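Local coordinates for chitinase A (Cycas revoluta, PDB 4MNK), which probably hydrolyses chitin as a class V plant chitinase of glycoside hydrolase family 18, and is captured here with bound chitin oligosaccharide, at residues A[89-100]-A[130-141]. Residues are numbered along the deposited sequence; the frame is centred on the assembly and turned at random.
Sequences LNSDASARQRFV and NFVKLVSELTAA
Leu89 and Asn90, near the end of helix 80-90, start the contact against Leu134, each crossing it at about a right angle. Leu89 brings CD2 across to Leu134 CD1, while Asn90 lays its amide alongside the ring of Phe131, the two planes 27° apart, and rests OD1 3.3 Å from Leu134 CD2. The chain then turns, and Asp92 N-caps helix 93-110, accepting from Ala95 N through OD2.

Arg96 carries the polar part. Its chain bends at chi3, which lets the guanidinium reach both ways. NE donates to Glu137 OE1 (2.9 Å, nearly straight at 165°) and NH2 to Glu137 OE2 (3.0 Å), a side-on, two-pronged salt bridge. NH1 turns back to Asn90 O (2.9 Å), approaching from above the carbonyl plane. Lys133 CB covers the centre of one guanidinium face and Ala93 CA the rim of the other, so the group is sandwiched and its rotation fixed. A methionine here would probably leave the Glu137 carboxylate without its charged mate and Asn90 O without this donor, removing one tie between the turn and helix 93-110.

Phe99 sets CD2 3.7 Å from Leu134 CD1, closing the hole that Leu89, Asn90 and Arg96 make for that leucine. Val100 is itself a knob among Leu134, Glu137, Leu138 and Ala141, tight where its CG1 lies 3.3 Å from Ala141 CB.

The axes of 93-100 and 130-141 run 40° apart. Helices 93-110 and 125-149 lie on the outside of the TIM barrel, with Phe99, Phe131 and Val135 resting on Leu117 of strand 114-119, which connects them.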
ATOM      1  N   LEU A  89     -16.613   4.609  13.945  1.00  8.13           N
ATOM      2  CA  LEU A  89     -16.430   3.294  14.543  1.00  8.13           C
ATOM      3  C   LEU A  89     -15.632   3.343  15.840  1.00  8.01           C
ATOM      4  O   LEU A  89     -16.062   2.813  16.865  1.00  7.84           O
ATOM      5  CB  LEU A  89     -15.715   2.373  13.549  1.00  8.25           C
ATOM      6  CG  LEU A  89     -15.118   1.067  14.076  1.00  8.09           C
ATOM      7  CD1 LEU A  89     -16.189   0.129  14.597  1.00  8.48           C
ATOM      8  CD2 LEU A  89     -14.302   0.406  12.985  1.00  8.22           C
ATOM      9  N   ASN A  90     -14.465   3.978  15.785  1.00  8.02           N
ATOM     10  CA  ASN A  90     -13.488   3.846  16.858  1.00  8.33           C
ATOM     11  C   ASN A  90     -13.897   4.531  18.161  1.00  8.67           C
ATOM     12  O   ASN A  90     -13.369   4.209  19.223  1.00  8.86           O
ATOM     13  CB  ASN A  90     -12.106   4.308  16.387  1.00  8.08           C
ATOM     14  CG  ASN A  90     -11.548   3.442  15.268  1.00  7.86           C
ATOM     15  OD1 ASN A  90     -11.993   2.312  15.058  1.00  8.31           O
ATOM     16  ND2 ASN A  90     -10.566   3.971  14.544  1.00  7.81           N
ATOM     17  N   SER A  91     -14.853   5.454  18.072  1.00  9.26           N
ATOM     18  CA  SER A  91     -15.361   6.175  19.240  1.00 10.18           C
ATOM     19  C   SER A  91     -16.476   5.418  19.974  1.00 10.51           C
ATOM     20  O   SER A  91     -16.896   5.824  21.060  1.00 11.25           O
ATOM     21  CB  SER A  91     -15.852   7.563  18.817  1.00 10.29           C
ATOM     22  OG  SER A  91     -16.198   8.358  19.939  1.00 11.36           O
ATOM     23  N   ASP A  92     -16.939   4.318  19.385  1.00 10.53           N
ATOM     24  CA  ASP A  92     -18.109   3.583  19.866  1.00 10.86           C
ATOM     25  C   ASP A  92     -17.690   2.158  20.251  1.00 10.54           C
ATOM     26  O   ASP A  92     -17.444   1.319  19.383  1.00 10.28           O
ATOM     27  CB  ASP A  92     -19.160   3.579  18.745  1.00 11.27           C
ATOM     28  CG  ASP A  92     -20.484   2.924  19.137  1.00 12.57           C
ATOM     29  OD1 ASP A  92     -21.506   3.309  18.528  1.00 15.10           O
ATOM     30  OD2 ASP A  92     -20.520   2.026  20.004  1.00 13.48           O
ATOM     31  N   ALA A  93     -17.610   1.894  21.555  1.00 10.40           N
ATOM     32  CA  ALA A  93     -17.154   0.598  22.073  1.00 10.45           C
ATOM     33  C   ALA A  93     -17.947  -0.591  21.531  1.00 10.42           C
ATOM     34  O   ALA A  93     -17.367  -1.624  21.189  1.00 10.23           O
ATOM     35  CB  ALA A  93     -17.166   0.596  23.597  1.00 10.68           C
ATOM     36  N   SER A  94     -19.267  -0.441  21.449  1.00 10.36           N
ATOM     37  CA  SER A  94     -20.128  -1.497  20.919  1.00 10.38           C
ATOM     38  C   SER A  94     -19.849  -1.744  19.436  1.00  9.87           C
ATOM     39  O   SER A  94     -19.783  -2.892  18.995  1.00 10.06           O
ATOM     40  CB  SER A  94     -21.604  -1.166  21.149  1.00 10.67           C
ATOM     41  OG  SER A  94     -21.903  -1.100  22.532  1.00 13.03           O
ATOM     42  N   ALA A  95     -19.674  -0.663  18.679  1.00  9.38           N
ATOM     43  CA  ALA A  95     -19.332  -0.760  17.262  1.00  8.80           C
ATOM     44  C   ALA A  95     -17.982  -1.454  17.058  1.00  8.46           C
ATOM     45  O   ALA A  95     -17.847  -2.296  16.168  1.00  8.27           O
ATOM     46  CB  ALA A  95     -19.337   0.617  16.611  1.00  8.93           C
ATOM     47  N   ARG A  96     -16.995  -1.113  17.890  1.00  8.28           N
ATOM     48  CA  ARG A  96     -15.675  -1.750  17.816  1.00  8.34           C
ATOM     49  C   ARG A  96     -15.783  -3.257  18.025  1.00  8.50           C
ATOM     50  O   ARG A  96     -15.118  -4.031  17.337  1.00  8.16           O
ATOM     51  CB  ARG A  96     -14.698  -1.143  18.828  1.00  8.39           C
ATOM     52  CG  ARG A  96     -14.340   0.320  18.568  1.00  8.46           C
ATOM     53  CD  ARG A  96     -13.057   0.726  19.284  1.00  9.06           C
ATOM     54  NE  ARG A  96     -13.078   0.381  20.704  1.00  9.91           N
ATOM     55  CZ  ARG A  96     -13.470   1.197  21.679  1.00 10.15           C
ATOM     56  NH1 ARG A  96     -13.878   2.434  21.411  1.00 10.76           N
ATOM     57  NH2 ARG A  96     -13.451   0.772  22.935  1.00 11.12           N
ATOM     58  N   GLN A  97     -16.631  -3.669  18.964  1.00  8.85           N
ATOM     59  CA  GLN A  97     -16.858  -5.091  19.234  1.00  9.38           C
ATOM     60  C   GLN A  97     -17.437  -5.803  18.007  1.00  8.85           C
ATOM     61  O   GLN A  97     -16.988  -6.895  17.648  1.00  8.73           O
ATOM     62  CB  GLN A  97     -17.769  -5.264  20.455  1.00 10.09           C
ATOM     63  CG  GLN A  97     -17.802  -6.674  21.043  1.00 13.27           C
ATOM     64  CD  GLN A  97     -18.409  -6.722  22.441  1.00 16.35           C
ATOM     65  OE1 GLN A  97     -18.931  -5.724  22.946  1.00 18.16           O
ATOM     66  NE2 GLN A  97     -18.338  -7.888  23.075  1.00 17.78           N
ATOM     67  N   ARG A  98     -18.422  -5.178  17.363  1.00  8.49           N
ATOM     68  CA  ARG A  98     -19.041  -5.738  16.163  1.00  8.27           C
ATOM     69  C   ARG A  98     -18.038  -5.833  15.013  1.00  7.80           C
ATOM     70  O   ARG A  98     -18.009  -6.833  14.294  1.00  7.61           O
ATOM     71  CB  ARG A  98     -20.275  -4.930  15.743  1.00  8.56           C
ATOM     72  CG  ARG A  98     -21.396  -4.919  16.784  1.00  9.31           C
ATOM     73  CD  ARG A  98     -22.712  -4.408  16.216  1.00  9.97           C
ATOM     74  NE  ARG A  98     -22.624  -3.033  15.724  1.00 10.38           N
ATOM     75  CZ  ARG A  98     -22.780  -1.944  16.473  1.00 10.78           C
ATOM     76  NH1 ARG A  98     -23.026  -2.046  17.774  1.00 11.42           N
ATOM     77  NH2 ARG A  98     -22.683  -0.743  15.918  1.00 11.45           N
ATOM     78  N   PHE A  99     -17.212  -4.798  14.860  1.00  7.54           N
ATOM     79  CA  PHE A  99     -16.165  -4.762  13.839  1.00  7.35           C
ATOM     80  C   PHE A  99     -15.154  -5.886  14.046  1.00  7.10           C
ATOM     81  O   PHE A  99     -14.798  -6.590  13.104  1.00  6.79           O
ATOM     82  CB  PHE A  99     -15.451  -3.406  13.855  1.00  7.44           C
ATOM     83  CG  PHE A  99     -14.287  -3.309  12.897  1.00  7.49           C
ATOM     84  CD1 PHE A  99     -14.448  -2.724  11.645  1.00  7.78           C
ATOM     85  CD2 PHE A  99     -13.027  -3.788  13.249  1.00  7.88           C
ATOM     86  CE1 PHE A  99     -13.375  -2.620  10.756  1.00  8.26           C
ATOM     87  CE2 PHE A  99     -11.950  -3.693  12.365  1.00  8.41           C
ATOM     88  CZ  PHE A  99     -12.129  -3.109  11.118  1.00  8.85           C
ATOM     89  N   VAL A 100     -14.692  -6.040  15.283  1.00  7.25           N
ATOM     90  CA  VAL A 100     -13.670  -7.032  15.604  1.00  7.85           C
ATOM     91  C   VAL A 100     -14.178  -8.450  15.323  1.00  7.87           C
ATOM     92  O   VAL A 100     -13.495  -9.239  14.660  1.00  7.96           O
ATOM     93  CB  VAL A 100     -13.174  -6.860  17.062  1.00  8.11           C
ATOM     94  CG1 VAL A 100     -12.419  -8.083  17.536  1.00  8.31           C
ATOM     95  CG2 VAL A 100     -12.298  -5.617  17.175  1.00  8.38           C
ATOM     96  N   ASN A 130      -8.371   6.470  19.780  1.00  8.38           N
ATOM     97  CA  ASN A 130      -9.477   5.549  19.547  1.00  7.99           C
ATOM     98  C   ASN A 130      -9.098   4.384  18.634  1.00  7.61           C
ATOM     99  O   ASN A 130      -9.612   3.275  18.794  1.00  7.43           O
ATOM    100  CB  ASN A 130     -10.705   6.295  19.027  1.00  8.09           C
ATOM    101  CG  ASN A 130     -11.331   7.204  20.078  1.00  8.19           C
ATOM    102  OD1 ASN A 130     -11.004   7.130  21.267  1.00  9.43           O
ATOM    103  ND2 ASN A 130     -12.243   8.062  19.642  1.00  8.50           N
ATOM    104  N   PHE A 131      -8.196   4.638  17.687  1.00  7.34           N
ATOM    105  CA  PHE A 131      -7.662   3.586  16.818  1.00  7.29           C
ATOM    106  C   PHE A 131      -6.860   2.575  17.637  1.00  7.31           C
ATOM    107  O   PHE A 131      -6.956   1.371  17.404  1.00  7.22           O
ATOM    108  CB  PHE A 131      -6.809   4.203  15.703  1.00  7.27           C
ATOM    109  CG  PHE A 131      -6.422   3.244  14.599  1.00  7.32           C
ATOM    110  CD1 PHE A 131      -5.142   3.291  14.060  1.00  7.86           C
ATOM    111  CD2 PHE A 131      -7.330   2.320  14.080  1.00  7.04           C
ATOM    112  CE1 PHE A 131      -4.762   2.435  13.025  1.00  8.26           C
ATOM    113  CE2 PHE A 131      -6.955   1.454  13.045  1.00  7.68           C
ATOM    114  CZ  PHE A 131      -5.669   1.517  12.520  1.00  7.77           C
ATOM    115  N   VAL A 132      -6.091   3.073  18.606  1.00  7.44           N
ATOM    116  CA  VAL A 132      -5.386   2.224  19.572  1.00  7.75           C
ATOM    117  C   VAL A 132      -6.352   1.251  20.266  1.00  7.71           C
ATOM    118  O   VAL A 132      -6.043   0.066  20.403  1.00  7.69           O
ATOM    119  CB  VAL A 132      -4.596   3.082  20.607  1.00  7.91           C
ATOM    120  CG1 VAL A 132      -4.269   2.294  21.877  1.00  8.39           C
ATOM    121  CG2 VAL A 132      -3.326   3.640  19.977  1.00  8.51           C
ATOM    122  N   LYS A 133      -7.518   1.748  20.683  1.00  7.72           N
ATOM    123  CA  LYS A 133      -8.537   0.905  21.315  1.00  8.20           C
ATOM    124  C   LYS A 133      -8.988  -0.207  20.369  1.00  7.80           C
ATOM    125  O   LYS A 133      -9.023  -1.371  20.754  1.00  7.93           O
ATOM    126  CB  LYS A 133      -9.743   1.733  21.767  1.00  8.54           C
ATOM    127  CG  LYS A 133      -9.445   2.770  22.844  1.00 10.17           C
ATOM    128  CD  LYS A 133     -10.691   3.579  23.182  1.00 12.72           C
ATOM    129  CE  LYS A 133     -10.354   4.817  23.992  1.00 14.34           C
ATOM    130  NZ  LYS A 133     -11.574   5.621  24.287  1.00 16.12           N
ATOM    131  N   LEU A 134      -9.315   0.157  19.129  1.00  7.43           N
ATOM    132  CA  LEU A 134      -9.749  -0.824  18.131  1.00  7.14           C
ATOM    133  C   LEU A 134      -8.701  -1.909  17.905  1.00  6.94           C
ATOM    134  O   LEU A 134      -9.008  -3.102  17.956  1.00  7.33           O
ATOM    135  CB  LEU A 134     -10.087  -0.148  16.796  1.00  7.11           C
ATOM    136  CG  LEU A 134     -10.625  -1.084  15.704  1.00  7.10           C
ATOM    137  CD1 LEU A 134     -12.110  -1.369  15.920  1.00  8.16           C
ATOM    138  CD2 LEU A 134     -10.375  -0.508  14.314  1.00  7.13           C
ATOM    139  N   VAL A 135      -7.466  -1.483  17.653  1.00  7.00           N
ATOM    140  CA  VAL A 135      -6.392  -2.411  17.314  1.00  7.24           C
ATOM    141  C   VAL A 135      -6.028  -3.319  18.494  1.00  7.16           C
ATOM    142  O   VAL A 135      -5.784  -4.513  18.310  1.00  7.41           O
ATOM    143  CB  VAL A 135      -5.159  -1.670  16.743  1.00  7.02           C
ATOM    144  CG1 VAL A 135      -3.998  -2.625  16.515  1.00  7.68           C
ATOM    145  CG2 VAL A 135      -5.519  -0.980  15.432  1.00  7.49           C
ATOM    146  N   SER A 136      -6.025  -2.765  19.706  1.00  7.23           N
ATOM    147  CA  SER A 136      -5.743  -3.571  20.892  1.00  7.45           C
ATOM    148  C   SER A 136      -6.795  -4.670  21.057  1.00  7.41           C
ATOM    149  O   SER A 136      -6.464  -5.828  21.331  1.00  7.61           O
ATOM    150  CB  SER A 136      -5.673  -2.697  22.143  1.00  7.46           C
ATOM    151  OG  SER A 136      -5.319  -3.471  23.276  1.00  8.54           O
ATOM    152  N   GLU A 137      -8.061  -4.302  20.872  1.00  7.50           N
ATOM    153  CA  GLU A 137      -9.172  -5.250  20.953  1.00  7.64           C
ATOM    154  C   GLU A 137      -9.103  -6.301  19.842  1.00  7.34           C
ATOM    155  O   GLU A 137      -9.385  -7.480  20.072  1.00  7.32           O
ATOM    156  CB  GLU A 137     -10.510  -4.503  20.941  1.00  7.97           C
ATOM    157  CG  GLU A 137     -10.768  -3.720  22.238  1.00  9.77           C
ATOM    158  CD  GLU A 137     -11.743  -2.555  22.085  1.00 11.79           C
ATOM    159  OE1 GLU A 137     -12.414  -2.440  21.040  1.00 13.30           O
ATOM    160  OE2 GLU A 137     -11.839  -1.745  23.033  1.00 13.48           O
ATOM    161  N   LEU A 138      -8.702  -5.877  18.647  1.00  7.28           N
ATOM    162  CA  LEU A 138      -8.565  -6.793  17.518  1.00  7.37           C
ATOM    163  C   LEU A 138      -7.444  -7.814  17.750  1.00  7.39           C
ATOM    164  O   LEU A 138      -7.629  -9.009  17.515  1.00  7.44           O
ATOM    165  CB  LEU A 138      -8.347  -6.015  16.216  1.00  7.43           C
ATOM    166  CG  LEU A 138      -8.295  -6.811  14.908  1.00  7.86           C
ATOM    167  CD1 LEU A 138      -9.528  -7.698  14.713  1.00  8.68           C
ATOM    168  CD2 LEU A 138      -8.142  -5.849  13.745  1.00  8.73           C
ATOM    169  N   THR A 139      -6.296  -7.342  18.229  1.00  7.73           N
ATOM    170  CA  THR A 139      -5.176  -8.226  18.567  1.00  8.04           C
ATOM    171  C   THR A 139      -5.598  -9.316  19.560  1.00  8.31           C
ATOM    172  O   THR A 139      -5.317 -10.497  19.349  1.00  8.33           O
ATOM    173  CB  THR A 139      -3.979  -7.426  19.132  1.00  8.16           C
ATOM    174  OG1 THR A 139      -3.510  -6.505  18.139  1.00  8.14           O
ATOM    175  CG2 THR A 139      -2.833  -8.351  19.536  1.00  8.21           C
ATOM    176  N   ALA A 140      -6.285  -8.913  20.628  1.00  8.65           N
ATOM    177  CA  ALA A 140      -6.755  -9.846  21.654  1.00  9.18           C
ATOM    178  C   ALA A 140      -7.738 -10.871  21.092  1.00  9.26           C
ATOM    179  O   ALA A 140      -7.641 -12.065  21.383  1.00  9.42           O
ATOM    180  CB  ALA A 140      -7.379  -9.088  22.820  1.00  9.63           C
ATOM    181  N   ALA A 141      -8.680 -10.406  20.277  1.00  9.15           N
ATOM    182  CA  ALA A 141      -9.684 -11.296  19.702  1.00  9.07           C
ATOM    183  C   ALA A 141      -9.073 -12.274  18.695  1.00  8.99           C
ATOM    184  O   ALA A 141      -9.521 -13.416  18.587  1.00  9.19           O
ATOM    185  CB  ALA A 141     -10.803 -10.501  19.072  1.00  9.15           C
TER
HETATM  186  O   HOH W   1     -15.167  -2.586  22.618  1.00 19.74           O